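Local coordinates for putative capsid protein of prophage (Escherichia coli CFT073, PDB 3BQW) that probably serves as a major capsid protein, many copies of which would assemble into the head shell of a tailed phage, at residues T122-M125 / R126-I129; L139-N142 / A143-G147; K221-R224 / E225-L229; D300-A303 / V304-A308. One frame throughout, in Å; residues are numbered along the deposited sequence.

Contact 1. Residues T122-M125 / R126-I129; sequences TGNM and RRQI
T122 O takes the amide proton of R126 at 2.9 Å from R126 N, and M125 O and I129 N repeat the bond at 3.0 Å. These are the regular i to i+4 links of helix 113-146; the one between G123 O and R127 N is longer, 3.2 Å. The side chains of T122 and R126 are joined through a water. It donates to T122 OG1 and lies in the plane of the R126 guanidinium at its edge, 2.8 Å from NH1. That NH1 also bonds to Y16 OH on helix 10-17, while T122 OG1 is tied back to M118 O. A bend in the R126 chain at chi3 lays one guanidinium face over G123, with NH2 3.9 Å from G123 CA. R127 starts differently: CG is anti to the backbone N (chi1 172°), and a later bend carries NH1 to within 3.0 Å of N124 OD1. The two flat groups stand 64° apart, and NH1 reaches the oxygen from well above the amide plane, away from its lone pairs. Q128 turns its amide to T331 OG1 and V329 O of strand 327-338. Q128 thus ties the helix to a strand, T122 and R126 share a water beside helix 10-17, and the N124-R127 bond, off the lone pairs and bent at the hydrogen (140°), is probably only weakly directional.

Contact 2. Residues L139-N142 / A143-G147; sequences LAVN and AVTTG
T145 curls back on V141 from its first side-chain atom: CB lies 3.4 Å from V141 O, the methyl CG2 lies 3.3 Å from V141 O and also touches V141 CG1, and OG1 ends the branch by donating to V141 O at 2.8 Å. With chi1 at 62° the hydroxyl sits between the backbone N and the carbonyl carbon, which turns it back toward the carbonyl of V141. V141 O therefore has two donors, since T145 N also bonds to it at 3.0 Å, and they come from opposite faces of the carbonyl plane. This is the last turn of helix 113-146, a long helix consistent with the spine helix of HK97-like capsid proteins. T146 repeats the gesture one residue on: OG1 gives its proton to N142 O at 2.6 Å, backed by T146 N on the other face of that carbonyl. The same OG1 is also bonded to K148 N, at the start of strand 148-151. G147 leaves the helix with positive phi, and its N makes a weak bond to A143 O. V144 CG2 rests 3.4 Å from A140 O, and the V144 side chain also packs on F31 of helix 30-35 and V283 of strand 281-285.

Contact 3. Residues K221-R224 / E225-L229; sequences KKFR and ELYDL
F223 and Y227 both carry CG anti to the backbone N (chi1 173° in Y227), and this sends the two rings off the same side of the short helical turn. The rings are near parallel, 19° between planes, but slid so far that they hardly overlap, with centroids 5.0 Å apart. What covers the F223 face is instead Y227 CB, in a CH-pi contact 3.9 Å from the ring centroid, and F223 CZ meets Y227 CG at 3.6 Å. Beyond this, the Y227 hydroxyl bonds to K251 O and its ring meets W214 edge-to-face, so the tyrosine links this turn to strand 248-254. On another side of the turn K222, bent at chi2, runs alongside the extended E225. K222 CD lies 3.4 Å from E225 OE1, and NZ completes a salt bridge to the same oxygen at 3.6 Å, a rather long pair at the surface. F223 O collects two amides, L226 N at 3.0 Å from above the carbonyl plane and Y227 N at 2.7 Å, with its N nearly on the line of the C=O bond, though the bond bends at the hydrogen (135°).

Contact 4. Residues D300-A303 / V304-A308; sequences DQEA and VRTGA
The R305 guanidinium takes the E302 carboxylate at its edge, side-on, through NE and NH2, the two planes being 58° apart. NE donates to OE1 at 2.9 Å and NH2 to OE2 at 3.0 Å, one nitrogen to each oxygen. The carboxylate is met unevenly: NE comes from above its plane at OE1, 41° out, whereas NH2 approaches OE2 on the syn side, closer to the plane. Bends at chi2 in E302 and at chi2 and chi3 in R305 make this bidentate grip possible between residues only three apart. The T306 methyl CG2 touches the acid, 3.5 Å from E302 OE2. T306 OG1 donates to E302 O (2.5 Å between OG1 and O), lying in the carbonyl plane, while T306 N reaches the same oxygen from above. Helix 301-305 is capped at both ends. D300, the N-cap, receives weak bonds at OD2 from E302 N and A303 N, and the same oxygen forms a salt bridge with K316 of strand 314-319. At the other end a Schellman motif turns on G307: A308 N bonds to A303 O at 2.8 Å and G307 N to V304 O at 3.3 Å. An acid at the amino end and an arginine near the carboxyl end should both suit the helix dipole, and the E302-R305 pair probably offsets its own charges at the surface.

From the N terminus the four contacts follow in series; each spans a single short run of chain, so none closes a long loop and none nests in or crosses another. Contacts 1 and 2 sit on the same helix, 113-146, with centres 26 Å apart. At contact 1 that helix lies against helix 10-17 and strands 90-92 and 327-338; at contact 2 its end meets helix 30-35 and strands 148-151 and 281-285. Contact 3 lies on helix 221-226 and just after, near strand 248-254. Contact 4, helix 301-305 beside strand 314-319, lies on the opposite side of the chain's centre, 56 Å from contact 3 between centres. The shared long helix thus connects separate sheet regions.

Contact 1. Residues T122-M125 / R126-I129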
# COMPACT_ATOMS: atom_id res chain seq x y z
N THR A 122 -14.39 -15.89 7.40
CA THR A 122 -14.00 -15.38 6.10
C THR A 122 -14.12 -13.86 6.06
O THR A 122 -13.28 -13.16 5.45
CB THR A 122 -14.84 -16.00 4.96
OG1 THR A 122 -16.24 -15.89 5.25
CG2 THR A 122 -14.49 -17.51 4.75
N GLY A 123 -15.15 -13.33 6.73
CA GLY A 123 -15.32 -11.88 6.84
C GLY A 123 -14.15 -11.22 7.55
O GLY A 123 -13.67 -10.17 7.12
N ASN A 124 -13.70 -11.82 8.64
CA ASN A 124 -12.57 -11.32 9.41
C ASN A 124 -11.25 -11.55 8.70
O ASN A 124 -10.34 -10.72 8.79
CB ASN A 124 -12.56 -11.90 10.82
CG ASN A 124 -13.61 -11.25 11.71
OD1 ASN A 124 -13.53 -10.07 11.99
ND2 ASN A 124 -14.60 -12.02 12.14
N MET A 125 -11.13 -12.64 7.96
CA MET A 125 -9.96 -12.86 7.11
C MET A 125 -9.82 -11.75 6.09
O MET A 125 -8.72 -11.24 5.89
CB MET A 125 -10.03 -14.21 6.39
CG MET A 125 -9.71 -15.45 7.25
SD MET A 125 -9.86 -17.03 6.36
CE MET A 125 -8.45 -16.79 5.29
N ARG A 126 -10.93 -11.40 5.42
CA ARG A 126 -10.91 -10.32 4.43
C ARG A 126 -10.49 -8.98 5.04
O ARG A 126 -9.78 -8.21 4.43
CB ARG A 126 -12.27 -10.15 3.72
CG ARG A 126 -12.58 -11.26 2.71
CD ARG A 126 -13.77 -10.93 1.79
NE ARG A 126 -14.94 -10.36 2.47
CZ ARG A 126 -15.91 -11.06 3.05
NH1 ARG A 126 -15.90 -12.39 3.07
NH2 ARG A 126 -16.92 -10.42 3.64
N ARG A 127 -10.96 -8.73 6.25
CA ARG A 127 -10.65 -7.49 6.98
C ARG A 127 -9.18 -7.47 7.41
O ARG A 127 -8.53 -6.43 7.37
CB ARG A 127 -11.62 -7.45 8.16
CG ARG A 127 -11.45 -6.39 9.21
CD ARG A 127 -12.61 -6.55 10.25
NE ARG A 127 -13.91 -6.27 9.63
CZ ARG A 127 -14.92 -7.13 9.46
NH1 ARG A 127 -14.89 -8.39 9.89
NH2 ARG A 127 -16.02 -6.69 8.85
N GLN A 128 -8.64 -8.63 7.78
CA GLN A 128 -7.22 -8.74 8.14
C GLN A 128 -6.28 -8.52 6.94
O GLN A 128 -5.29 -7.83 7.04
CB GLN A 128 -6.94 -10.07 8.83
CG GLN A 128 -7.47 -10.08 10.24
CD GLN A 128 -7.59 -11.47 10.81
OE1 GLN A 128 -7.08 -12.44 10.24
NE2 GLN A 128 -8.27 -11.58 11.93
N ILE A 129 -6.62 -9.08 5.79
CA ILE A 129 -5.86 -8.80 4.57
C ILE A 129 -5.95 -7.32 4.17
O ILE A 129 -4.96 -6.73 3.76
CB ILE A 129 -6.31 -9.70 3.40
CG1 ILE A 129 -6.04 -11.17 3.73
CG2 ILE A 129 -5.60 -9.31 2.11
CD1 ILE A 129 -4.62 -11.51 4.02
O HOH W 1 -17.77 -13.71 4.70

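Contact 2. Residues L139-N142 / A143-G147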
# COMPACT_ATOMS: atom_id res chain seq x y z
N LEU A 139 3.28 2.28 3.75
CA LEU A 139 4.70 2.16 3.55
C LEU A 139 5.10 2.55 2.13
O LEU A 139 6.08 3.23 1.95
CB LEU A 139 5.16 0.73 3.88
CG LEU A 139 5.21 0.37 5.37
CD1 LEU A 139 5.49 -1.14 5.55
CD2 LEU A 139 6.20 1.20 6.10
N ALA A 140 4.34 2.12 1.12
CA ALA A 140 4.61 2.45 -0.29
C ALA A 140 4.56 3.96 -0.60
O ALA A 140 5.48 4.53 -1.21
CB ALA A 140 3.62 1.69 -1.21
N VAL A 141 3.49 4.61 -0.15
CA VAL A 141 3.32 6.02 -0.38
C VAL A 141 4.40 6.81 0.37
O VAL A 141 4.95 7.75 -0.17
CB VAL A 141 1.92 6.54 0.02
CG1 VAL A 141 1.85 8.07 -0.17
CG2 VAL A 141 0.83 5.84 -0.79
N ASN A 142 4.68 6.44 1.60
CA ASN A 142 5.77 7.09 2.33
C ASN A 142 7.13 6.95 1.65
O ASN A 142 7.90 7.89 1.60
CB ASN A 142 5.82 6.56 3.77
CG ASN A 142 4.63 7.04 4.62
OD1 ASN A 142 3.72 7.68 4.13
ND2 ASN A 142 4.64 6.69 5.90
N ALA A 143 7.44 5.77 1.13
CA ALA A 143 8.71 5.56 0.44
C ALA A 143 8.82 6.48 -0.78
O ALA A 143 9.81 7.16 -0.95
CB ALA A 143 8.86 4.10 0.04
N VAL A 144 7.79 6.50 -1.61
CA VAL A 144 7.76 7.30 -2.84
C VAL A 144 7.83 8.79 -2.54
O VAL A 144 8.52 9.52 -3.25
CB VAL A 144 6.47 6.97 -3.67
CG1 VAL A 144 6.19 8.04 -4.74
CG2 VAL A 144 6.59 5.58 -4.28
N THR A 145 7.13 9.25 -1.49
CA THR A 145 6.98 10.68 -1.24
C THR A 145 8.04 11.29 -0.32
O THR A 145 8.24 12.51 -0.33
CB THR A 145 5.57 11.02 -0.69
OG1 THR A 145 5.34 10.37 0.57
CG2 THR A 145 4.49 10.61 -1.71
N THR A 146 8.68 10.46 0.50
CA THR A 146 9.69 10.94 1.46
C THR A 146 11.00 10.15 1.39
O THR A 146 11.95 10.52 2.06
CB THR A 146 9.19 10.82 2.93
OG1 THR A 146 9.12 9.44 3.33
CG2 THR A 146 7.83 11.52 3.12
N GLY A 147 11.03 9.05 0.65
CA GLY A 147 12.16 8.12 0.66
C GLY A 147 12.35 7.31 1.93
O GLY A 147 13.34 6.59 2.04

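Contact 3. Residues K221-R224 / E225-L229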
# COMPACT_ATOMS: atom_id res chain seq x y z
N LYS A 221 -7.92 27.65 -16.54
CA LYS A 221 -8.43 27.65 -17.92
C LYS A 221 -7.48 26.97 -18.92
O LYS A 221 -7.92 26.25 -19.81
CB LYS A 221 -8.69 29.09 -18.36
CG LYS A 221 -9.68 29.27 -19.50
CD LYS A 221 -9.62 30.70 -20.07
CE LYS A 221 -10.86 31.04 -20.89
NZ LYS A 221 -12.06 31.37 -20.05
N LYS A 222 -6.18 27.20 -18.75
CA LYS A 222 -5.19 26.66 -19.66
C LYS A 222 -4.94 25.18 -19.43
O LYS A 222 -4.53 24.48 -20.35
CB LYS A 222 -3.88 27.46 -19.58
CG LYS A 222 -4.02 28.95 -19.89
CD LYS A 222 -4.69 29.19 -21.22
CE LYS A 222 -4.66 30.67 -21.60
NZ LYS A 222 -5.73 30.95 -22.60
N PHE A 223 -5.20 24.68 -18.23
CA PHE A 223 -5.25 23.24 -18.04
C PHE A 223 -6.46 22.64 -18.76
O PHE A 223 -6.33 21.64 -19.46
CB PHE A 223 -5.24 22.83 -16.56
CG PHE A 223 -5.70 21.43 -16.34
CD1 PHE A 223 -4.88 20.36 -16.67
CD2 PHE A 223 -6.99 21.17 -15.88
CE1 PHE A 223 -5.31 19.05 -16.51
CE2 PHE A 223 -7.43 19.85 -15.71
CZ PHE A 223 -6.59 18.80 -16.03
N ARG A 224 -7.64 23.25 -18.59
CA ARG A 224 -8.89 22.75 -19.19
C ARG A 224 -8.81 22.60 -20.71
O ARG A 224 -9.36 21.66 -21.28
CB ARG A 224 -10.04 23.68 -18.87
CG ARG A 224 -10.31 23.87 -17.41
CD ARG A 224 -11.46 24.85 -17.22
NE ARG A 224 -11.83 24.94 -15.81
CZ ARG A 224 -12.91 25.56 -15.34
NH1 ARG A 224 -13.78 26.14 -16.17
NH2 ARG A 224 -13.14 25.56 -14.03
N GLU A 225 -8.15 23.56 -21.36
CA GLU A 225 -7.97 23.56 -22.81
C GLU A 225 -7.07 22.40 -23.31
O GLU A 225 -7.20 21.99 -24.47
CB GLU A 225 -7.40 24.92 -23.24
CG GLU A 225 -8.40 26.10 -23.05
CD GLU A 225 -7.77 27.49 -23.26
OE1 GLU A 225 -6.53 27.59 -23.52
OE2 GLU A 225 -8.53 28.50 -23.17
N LEU A 226 -6.17 21.90 -22.46
CA LEU A 226 -5.27 20.79 -22.82
C LEU A 226 -5.73 19.46 -22.23
O LEU A 226 -5.30 18.40 -22.68
CB LEU A 226 -3.84 21.06 -22.31
CG LEU A 226 -3.10 22.25 -22.90
CD1 LEU A 226 -1.74 22.41 -22.24
CD2 LEU A 226 -2.97 22.09 -24.41
N TYR A 227 -6.57 19.54 -21.20
CA TYR A 227 -7.10 18.36 -20.50
C TYR A 227 -7.84 17.43 -21.47
O TYR A 227 -8.81 17.83 -22.11
CB TYR A 227 -8.03 18.84 -19.35
CG TYR A 227 -8.82 17.77 -18.60
CD1 TYR A 227 -8.32 16.49 -18.39
CD2 TYR A 227 -10.07 18.08 -18.05
CE1 TYR A 227 -9.05 15.54 -17.69
CE2 TYR A 227 -10.82 17.14 -17.35
CZ TYR A 227 -10.30 15.86 -17.17
OH TYR A 227 -11.04 14.91 -16.46
N ASP A 228 -7.36 16.19 -21.55
CA ASP A 228 -7.91 15.19 -22.46
C ASP A 228 -8.63 14.11 -21.65
O ASP A 228 -8.01 13.12 -21.24
CB ASP A 228 -6.77 14.60 -23.28
CG ASP A 228 -7.24 13.80 -24.46
OD1 ASP A 228 -8.42 13.38 -24.48
OD2 ASP A 228 -6.41 13.60 -25.36
N LEU A 229 -9.93 14.34 -21.44
CA LEU A 229 -10.82 13.40 -20.73
C LEU A 229 -10.86 11.99 -21.34
O LEU A 229 -11.16 11.03 -20.63
CB LEU A 229 -12.25 13.99 -20.66
CG LEU A 229 -13.36 13.22 -19.91
CD1 LEU A 229 -13.09 13.14 -18.41
CD2 LEU A 229 -14.74 13.85 -20.17

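Contact 4. Residues D300-A303 / V304-A308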
# COMPACT_ATOMS: atom_id res chain seq x y z
N ASP A 300 5.29 -17.98 13.07
CA ASP A 300 4.38 -18.79 13.88
C ASP A 300 4.84 -20.25 14.00
O ASP A 300 5.19 -20.89 12.99
CB ASP A 300 2.98 -18.76 13.24
CG ASP A 300 1.95 -19.51 14.05
OD1 ASP A 300 1.61 -19.03 15.16
OD2 ASP A 300 1.48 -20.57 13.58
N GLN A 301 4.81 -20.79 15.23
CA GLN A 301 5.32 -22.14 15.45
C GLN A 301 4.65 -23.17 14.57
O GLN A 301 5.32 -24.07 14.08
CB GLN A 301 5.23 -22.58 16.93
CG GLN A 301 5.98 -23.92 17.15
CD GLN A 301 6.01 -24.40 18.59
OE1 GLN A 301 6.95 -24.11 19.35
NE2 GLN A 301 5.01 -25.20 18.97
N GLU A 302 3.34 -23.04 14.35
CA GLU A 302 2.62 -24.03 13.54
C GLU A 302 2.99 -23.88 12.07
O GLU A 302 3.04 -24.86 11.33
CB GLU A 302 1.10 -23.91 13.73
CG GLU A 302 0.27 -24.90 12.91
CD GLU A 302 0.39 -26.36 13.37
OE1 GLU A 302 0.96 -26.64 14.45
OE2 GLU A 302 -0.11 -27.24 12.62
N ALA A 303 3.23 -22.64 11.65
CA ALA A 303 3.81 -22.39 10.34
C ALA A 303 5.20 -23.04 10.27
O ALA A 303 5.51 -23.76 9.32
CB ALA A 303 3.89 -20.88 10.05
N VAL A 304 6.03 -22.79 11.29
CA VAL A 304 7.39 -23.38 11.35
C VAL A 304 7.34 -24.92 11.39
O VAL A 304 8.01 -25.57 10.59
CB VAL A 304 8.25 -22.82 12.53
CG1 VAL A 304 9.53 -23.63 12.69
CG2 VAL A 304 8.59 -21.36 12.32
N ARG A 305 6.51 -25.48 12.28
CA ARG A 305 6.34 -26.95 12.38
C ARG A 305 6.02 -27.62 11.04
O ARG A 305 6.59 -28.66 10.71
CB ARG A 305 5.16 -27.29 13.28
CG ARG A 305 5.40 -27.36 14.76
CD ARG A 305 4.48 -28.43 15.40
NE ARG A 305 3.15 -28.59 14.76
CZ ARG A 305 2.83 -29.51 13.82
NH1 ARG A 305 3.72 -30.38 13.36
NH2 ARG A 305 1.59 -29.55 13.32
N THR A 306 5.10 -27.03 10.29
CA THR A 306 4.51 -27.64 9.09
C THR A 306 5.22 -27.22 7.80
O THR A 306 4.74 -27.51 6.70
CB THR A 306 3.03 -27.30 9.02
OG1 THR A 306 2.86 -25.87 9.02
CG2 THR A 306 2.31 -27.88 10.23
N GLY A 307 6.37 -26.56 7.95
CA GLY A 307 7.13 -26.05 6.81
C GLY A 307 6.37 -25.08 5.91
O GLY A 307 6.48 -25.17 4.68
N ALA A 308 5.59 -24.17 6.52
CA ALA A 308 4.76 -23.20 5.75
C ALA A 308 5.18 -21.71 5.99
O ALA A 308 4.37 -20.77 5.87
CB ALA A 308 3.31 -23.41 6.06